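Local structure of free serine kinase (Thermococcus kodakarensis KOD1, 5X0J) at residues E120-I125 and Q158-K163; F198-P203 and V217-T222. The protein phosphorylates free L-serine with ADP as the phosphate donor, giving O-phospho-L-serine and AMP in the first step of cysteine biosynthesis from serine. The protein carries 1 engineered substitution. One frame throughout, in Å; residues are numbered along the deposited sequence. Where two conformers were deposited one is given.

Contact 1 (E120-I125 and Q158-K163); sequences EGLEVI and QKKVSK
E120 and K163 join the two segments by a salt bridge at their outer end, with K163 NZ 2.8 Å from E120 OE2. The ammonium meets that oxygen on its syn side, 16° out of the carboxylate plane. The K163 chain runs extended as far as CE and then turns at its last torsion (chi4 -72°), which brings NZ over to the carboxylate; the two side chains meet at about a right angle. K163 NZ has a second acid partner, E167 one turn further along the same helix, so its charge is probably shared between two carboxylates. Toward L122 the contact becomes apolar. E120 CG rests 4.0 Å from K160 CB, and L122 CD1, two residues further on, meets the same CB, also at 4.0 Å. L122 CD1 goes on to touch V161 CG2 at 3.5 Å. Beyond its CB the extended K160 chain passes across the loop, its CD 4.0 Å from E120 O. Inside the helix, Q158 O accepts twice: from S162 N at 3.0 Å and from S162 OG at 2.8 Å, the two donors arriving from opposite faces of the carbonyl plane. The amide of Q158 is satisfied at NE2 by A140 O. G121, with positive phi, closes helix 110-119 in a Schellman motif, and the chain then leads to strand 125-126. L122 is wedged among L117 of helix 110-119, I151 of strand 148-151 and helix 155-170, so that the loop joins both helices to strand 148-151, which lies between 125-126 and 141-144 in the antiparallel sheet.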
loop_
_atom_site.group_PDB
_atom_site.type_symbol
_atom_site.label_atom_id
_atom_site.label_comp_id
_atom_site.label_asym_id
_atom_site.label_seq_id
_atom_site.Cartn_x
_atom_site.Cartn_y
_atom_site.Cartn_z
ATOM N N GLU A 120 -5.703 -20.411 -6.039
ATOM C CA GLU A 120 -6.560 -19.244 -6.234
ATOM C C GLU A 120 -7.023 -19.049 -7.685
ATOM O O GLU A 120 -7.843 -18.180 -7.950
ATOM C CB GLU A 120 -5.816 -17.977 -5.775
ATOM C CG GLU A 120 -6.699 -16.864 -5.218
ATOM C CD GLU A 120 -7.300 -17.189 -3.858
ATOM O OE1 GLU A 120 -6.903 -18.196 -3.232
ATOM O OE2 GLU A 120 -8.178 -16.429 -3.398
ATOM N N GLY A 121 -6.480 -19.830 -8.622
ATOM C CA GLY A 121 -6.861 -19.771 -10.029
ATOM C C GLY A 121 -5.912 -18.969 -10.904
ATOM O O GLY A 121 -6.164 -18.824 -12.097
ATOM N N LEU A 122 -4.822 -18.459 -10.329
ATOM C CA LEU A 122 -3.846 -17.694 -11.086
ATOM C C LEU A 122 -2.949 -18.595 -11.894
ATOM O O LEU A 122 -2.735 -19.756 -11.539
ATOM C CB LEU A 122 -2.969 -16.884 -10.142
ATOM C CG LEU A 122 -3.742 -15.801 -9.395
ATOM C CD1 LEU A 122 -3.001 -15.391 -8.152
ATOM C CD2 LEU A 122 -3.961 -14.601 -10.301
ATOM N N GLU A 123 -2.418 -18.046 -12.978
ATOM C CA GLU A 123 -1.335 -18.678 -13.715
ATOM C C GLU A 123 -0.011 -18.123 -13.225
ATOM O O GLU A 123 0.090 -16.930 -12.930
ATOM C CB GLU A 123 -1.498 -18.447 -15.205
ATOM C CG GLU A 123 -2.771 -19.045 -15.779
ATOM C CD GLU A 123 -2.914 -18.753 -17.249
ATOM O OE1 GLU A 123 -2.340 -19.509 -18.050
ATOM O OE2 GLU A 123 -3.598 -17.777 -17.604
ATOM N N VAL A 124 0.988 -18.992 -13.094
ATOM C CA VAL A 124 2.332 -18.589 -12.670
ATOM C C VAL A 124 3.288 -19.271 -13.645
ATOM O O VAL A 124 3.514 -20.469 -13.564
ATOM C CB VAL A 124 2.615 -18.983 -11.204
ATOM C CG1 VAL A 124 3.999 -18.495 -10.782
ATOM C CG2 VAL A 124 1.513 -18.455 -10.281
ATOM N N ILE A 125 3.793 -18.492 -14.599
ATOM C CA ILE A 125 4.456 -19.028 -15.781
ATOM C C ILE A 125 5.910 -18.605 -15.769
ATOM O O ILE A 125 6.206 -17.408 -15.789
ATOM C CB ILE A 125 3.762 -18.519 -17.052
ATOM C CG1 ILE A 125 2.320 -19.029 -17.088
ATOM C CG2 ILE A 125 4.530 -18.960 -18.297
ATOM C CD1 ILE A 125 1.456 -18.338 -18.112
ATOM N N GLN A 158 -4.237 -9.022 -9.689
ATOM C CA GLN A 158 -3.473 -8.366 -8.635
ATOM C C GLN A 158 -4.143 -8.517 -7.267
ATOM O O GLN A 158 -3.477 -8.721 -6.262
ATOM C CB GLN A 158 -3.252 -6.887 -8.963
ATOM C CG GLN A 158 -2.330 -6.670 -10.157
ATOM C CD GLN A 158 -2.235 -5.228 -10.609
ATOM O OE1 GLN A 158 -3.134 -4.414 -10.365
ATOM N NE2 GLN A 158 -1.136 -4.899 -11.272
ATOM N N LYS A 159 -5.468 -8.433 -7.236
ATOM C CA LYS A 159 -6.205 -8.682 -6.000
ATOM C C LYS A 159 -6.081 -10.125 -5.513
ATOM O O LYS A 159 -5.929 -10.370 -4.322
ATOM C CB LYS A 159 -7.669 -8.285 -6.153
ATOM C CG LYS A 159 -7.870 -6.790 -6.317
ATOM C CD LYS A 159 -9.331 -6.433 -6.488
ATOM C CE LYS A 159 -9.522 -4.930 -6.448
ATOM N NZ LYS A 159 -10.917 -4.533 -6.785
ATOM N N LYS A 160 -6.139 -11.091 -6.429
ATOM C CA LYS A 160 -6.020 -12.497 -6.031
ATOM C C LYS A 160 -4.628 -12.780 -5.472
ATOM O O LYS A 160 -4.494 -13.460 -4.456
ATOM C CB LYS A 160 -6.332 -13.425 -7.205
ATOM C CG LYS A 160 -7.792 -13.388 -7.621
ATOM C CD LYS A 160 -8.077 -14.280 -8.819
ATOM C CE LYS A 160 -9.515 -14.125 -9.285
ATOM N NZ LYS A 160 -9.805 -14.899 -10.519
ATOM N N VAL A 161 -3.597 -12.244 -6.124
ATOM C CA VAL A 161 -2.230 -12.375 -5.608
ATOM C C VAL A 161 -2.127 -11.784 -4.200
ATOM O O VAL A 161 -1.606 -12.416 -3.292
ATOM C CB VAL A 161 -1.190 -11.699 -6.534
ATOM C CG1 VAL A 161 0.180 -11.614 -5.869
ATOM C CG2 VAL A 161 -1.078 -12.456 -7.848
ATOM N N SER A 162 -2.652 -10.570 -4.029
ATOM C CA SER A 162 -2.524 -9.855 -2.772
ATOM C C SER A 162 -3.254 -10.593 -1.642
ATOM O O SER A 162 -2.788 -10.624 -0.508
ATOM C CB SER A 162 -3.057 -8.441 -2.931
ATOM O OG SER A 162 -2.278 -7.725 -3.883
ATOM N N LYS A 163 -4.406 -11.182 -1.971
ATOM C CA LYS A 163 -5.197 -11.965 -1.018
ATOM C C LYS A 163 -4.427 -13.200 -0.523
ATOM O O LYS A 163 -4.396 -13.489 0.666
ATOM C CB LYS A 163 -6.523 -12.369 -1.663
ATOM C CG LYS A 163 -7.452 -13.216 -0.807
ATOM C CD LYS A 163 -8.744 -13.472 -1.568
ATOM C CE LYS A 163 -9.658 -14.454 -0.840
ATOM N NZ LYS A 163 -9.143 -15.849 -0.880
#

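Contact 2 (F198-P203 and V217-T222); sequences FIRKAP and VYSPKT. With SEP (phosphoserine), chain C.
R200 reaches across to the 217-222 loop and binds it through both terminal nitrogens of its guanidinium. NH2 gives a hydrogen bond to P220 O at 3.0 Å, nearly straight at 166° and in the carbonyl plane, while NH1 gives a more bent one (132°) to S219 OG, also 3.0 Å away. Both acceptors sit at the edge of the guanidinium, close to its plane, and T222 CA lies over one face. The chain is extended from CG to NE, which carries the charged end to the turn. NH2 also bonds to W102 O of strand 98-107, so the loop and the strand share one arginine. Beside it, P203 CG packs on T222 CG2 at 3.8 Å, and P203 CB lies 3.6 Å from Y218 OH. T222 CG2 in turn stands over one face of the Y218 ring, near its rim. The loop itself is a type II turn from S219 to T222; T222 OG1 donates to S219 O at 2.7 Å from above the carbonyl plane, whereas the backbone bond from T222 N to the same oxygen is weak. This turn sets K221 with positive phi, and its side chain leads away from R200 to the ligand: NZ bonds phosphoserine O1P at 2.9 Å and, weakly, O2P. E36 and E4 form salt bridges with the same ammonium. K221 thus brings its charge to the phosphate of the product in the phosphoserine pocket of the kinase, where H71, G70, V68, W102, T223 and H225 also bond the ligand.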
loop_
_atom_site.group_PDB
_atom_site.type_symbol
_atom_site.label_atom_id
_atom_site.label_comp_id
_atom_site.label_asym_id
_atom_site.label_seq_id
_atom_site.Cartn_x
_atom_site.Cartn_y
_atom_site.Cartn_z
ATOM N N PHE A 198 7.332 -8.955 -6.006
ATOM C CA PHE A 198 6.313 -8.892 -7.045
ATOM C C PHE A 198 6.361 -7.505 -7.678
ATOM O O PHE A 198 6.069 -6.508 -7.000
ATOM C CB PHE A 198 4.916 -9.117 -6.472
ATOM C CG PHE A 198 4.630 -10.520 -6.020
ATOM C CD1 PHE A 198 5.024 -10.946 -4.772
ATOM C CD2 PHE A 198 3.901 -11.392 -6.823
ATOM C CE1 PHE A 198 4.730 -12.229 -4.332
ATOM C CE2 PHE A 198 3.597 -12.669 -6.387
ATOM C CZ PHE A 198 4.009 -13.088 -5.133
ATOM N N ILE A 199 6.698 -7.443 -8.962
ATOM C CA ILE A 199 6.832 -6.179 -9.693
ATOM C C ILE A 199 5.543 -5.878 -10.450
ATOM O O ILE A 199 4.969 -6.761 -11.098
ATOM C CB ILE A 199 8.002 -6.237 -10.700
ATOM C CG1 ILE A 199 9.325 -6.615 -10.008
ATOM C CG2 ILE A 199 8.125 -4.934 -11.491
ATOM C CD1 ILE A 199 9.797 -5.676 -8.924
ATOM N N ARG A 200 5.086 -4.631 -10.373
ATOM C CA ARG A 200 3.920 -4.150 -11.116
ATOM C C ARG A 200 4.166 -2.729 -11.584
ATOM O O ARG A 200 4.915 -1.987 -10.946
ATOM C CB ARG A 200 2.667 -4.174 -10.241
ATOM C CG ARG A 200 2.847 -3.486 -8.892
ATOM C CD ARG A 200 1.498 -3.265 -8.234
ATOM N NE ARG A 200 1.630 -3.037 -6.798
ATOM C CZ ARG A 200 0.672 -3.265 -5.902
ATOM N NH1 ARG A 200 -0.522 -3.725 -6.282
ATOM N NH2 ARG A 200 0.921 -3.059 -4.613
ATOM N N LYS A 201 3.533 -2.357 -12.688
ATOM C CA LYS A 201 3.510 -0.973 -13.158
ATOM C C LYS A 201 2.752 -0.137 -12.137
ATOM O O LYS A 201 1.792 -0.613 -11.533
ATOM C CB LYS A 201 2.831 -0.883 -14.530
ATOM C CG LYS A 201 2.853 0.495 -15.184
ATOM C CD LYS A 201 2.025 0.519 -16.465
ATOM C CE LYS A 201 2.108 1.871 -17.166
ATOM N NZ LYS A 201 1.624 3.003 -16.329
ATOM N N ALA A 202 3.198 1.097 -11.937
ATOM C CA ALA A 202 2.500 2.014 -11.046
ATOM C C ALA A 202 1.263 2.579 -11.736
ATOM O O ALA A 202 1.240 2.744 -12.953
ATOM C CB ALA A 202 3.417 3.150 -10.663
ATOM N N PRO A 203 0.237 2.931 -10.953
ATOM C CA PRO A 203 -0.905 3.637 -11.498
ATOM C C PRO A 203 -0.527 5.089 -11.777
ATOM O O PRO A 203 0.502 5.554 -11.273
ATOM C CB PRO A 203 -1.910 3.584 -10.348
ATOM C CG PRO A 203 -1.063 3.638 -9.144
ATOM C CD PRO A 203 0.181 2.866 -9.482
ATOM N N VAL A 217 -11.891 -0.180 -6.139
ATOM C CA VAL A 217 -10.650 -0.106 -5.356
ATOM C C VAL A 217 -9.570 -0.970 -6.006
ATOM O O VAL A 217 -9.860 -1.965 -6.689
ATOM C CB VAL A 217 -10.835 -0.540 -3.879
ATOM C CG1 VAL A 217 -11.739 0.441 -3.144
ATOM C CG2 VAL A 217 -11.383 -1.956 -3.769
ATOM N N TYR A 218 -8.324 -0.557 -5.813
ATOM C CA TYR A 218 -7.159 -1.335 -6.233
ATOM C C TYR A 218 -6.809 -2.393 -5.178
ATOM O O TYR A 218 -7.322 -2.378 -4.054
ATOM C CB TYR A 218 -5.935 -0.432 -6.348
ATOM C CG TYR A 218 -5.878 0.553 -7.478
ATOM C CD1 TYR A 218 -5.663 0.136 -8.782
ATOM C CD2 TYR A 218 -5.945 1.914 -7.234
ATOM C CE1 TYR A 218 -5.555 1.051 -9.824
ATOM C CE2 TYR A 218 -5.833 2.835 -8.259
ATOM C CZ TYR A 218 -5.638 2.403 -9.553
ATOM O OH TYR A 218 -5.521 3.334 -10.557
ATOM N N SER A 219 -5.894 -3.290 -5.528
ATOM C CA SER A 219 -5.297 -4.181 -4.543
ATOM C C SER A 219 -4.456 -3.346 -3.547
ATOM O O SER A 219 -4.132 -2.183 -3.826
ATOM C CB SER A 219 -4.456 -5.263 -5.243
ATOM O OG SER A 219 -3.244 -4.735 -5.747
ATOM N N PRO A 220 -4.114 -3.929 -2.385
ATOM C CA PRO A 220 -3.415 -3.133 -1.368
ATOM C C PRO A 220 -2.114 -2.517 -1.863
ATOM O O PRO A 220 -1.381 -3.119 -2.668
ATOM C CB PRO A 220 -3.167 -4.136 -0.237
ATOM C CG PRO A 220 -4.179 -5.199 -0.437
ATOM C CD PRO A 220 -4.334 -5.307 -1.922
ATOM N N LYS A 221 -1.838 -1.308 -1.374
ATOM C CA LYS A 221 -0.554 -0.631 -1.567
ATOM C C LYS A 221 -0.224 -0.348 -3.036
ATOM O O LYS A 221 0.933 -0.211 -3.415
ATOM C CB LYS A 221 0.570 -1.430 -0.888
ATOM C CG LYS A 221 0.351 -1.709 0.594
ATOM C CD LYS A 221 0.337 -0.430 1.412
ATOM C CE LYS A 221 0.364 -0.751 2.886
ATOM N NZ LYS A 221 0.406 0.490 3.719
ATOM N N THR A 222 -1.251 -0.257 -3.873
ATOM C CA THR A 222 -1.051 0.045 -5.281
ATOM C C THR A 222 -0.409 1.416 -5.479
ATOM O O THR A 222 0.534 1.547 -6.260
ATOM C CB THR A 222 -2.375 -0.094 -6.052
ATOM O OG1 THR A 222 -2.743 -1.476 -6.078
ATOM C CG2 THR A 222 -2.273 0.451 -7.473
HETATM N N SEP C . -1.759 5.048 -0.633
HETATM C CA SEP C . -0.579 4.817 0.256
HETATM C CB SEP C . -0.310 3.315 0.348
HETATM O OG SEP C . -1.474 2.663 0.853
HETATM C C SEP C . 0.610 5.597 -0.239
HETATM O O SEP C . 1.757 5.293 0.144
HETATM O OXT SEP C . 0.465 6.550 -1.028
HETATM P P SEP C . -1.936 2.854 2.396
HETATM O O1P SEP C . -0.655 3.131 3.168
HETATM O O2P SEP C . -2.559 1.528 2.694
HETATM O O3P SEP C . -2.919 3.997 2.375
#

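In the fold
The centres of the two contacts lie 13 Å apart, and helix 155-170, which supplies one side of contact 1, also touches both segments of contact 2. V161 CG1 touches F198 CE2 at 3.6 Å, S162 CB packs on P220 CD at 3.5 Å, and K159 NZ bonds V217 O at 2.8 Å. Contact 2 is the one at the reaction centre: the nearest atoms of the K221 side chain are about 4 Å from AMP and from the magnesium ion, and the T222 side chain is about 3 Å from that of the engineered Q30. Contact 1 is further back, with the V161 side chain about 11 Å from that of K221.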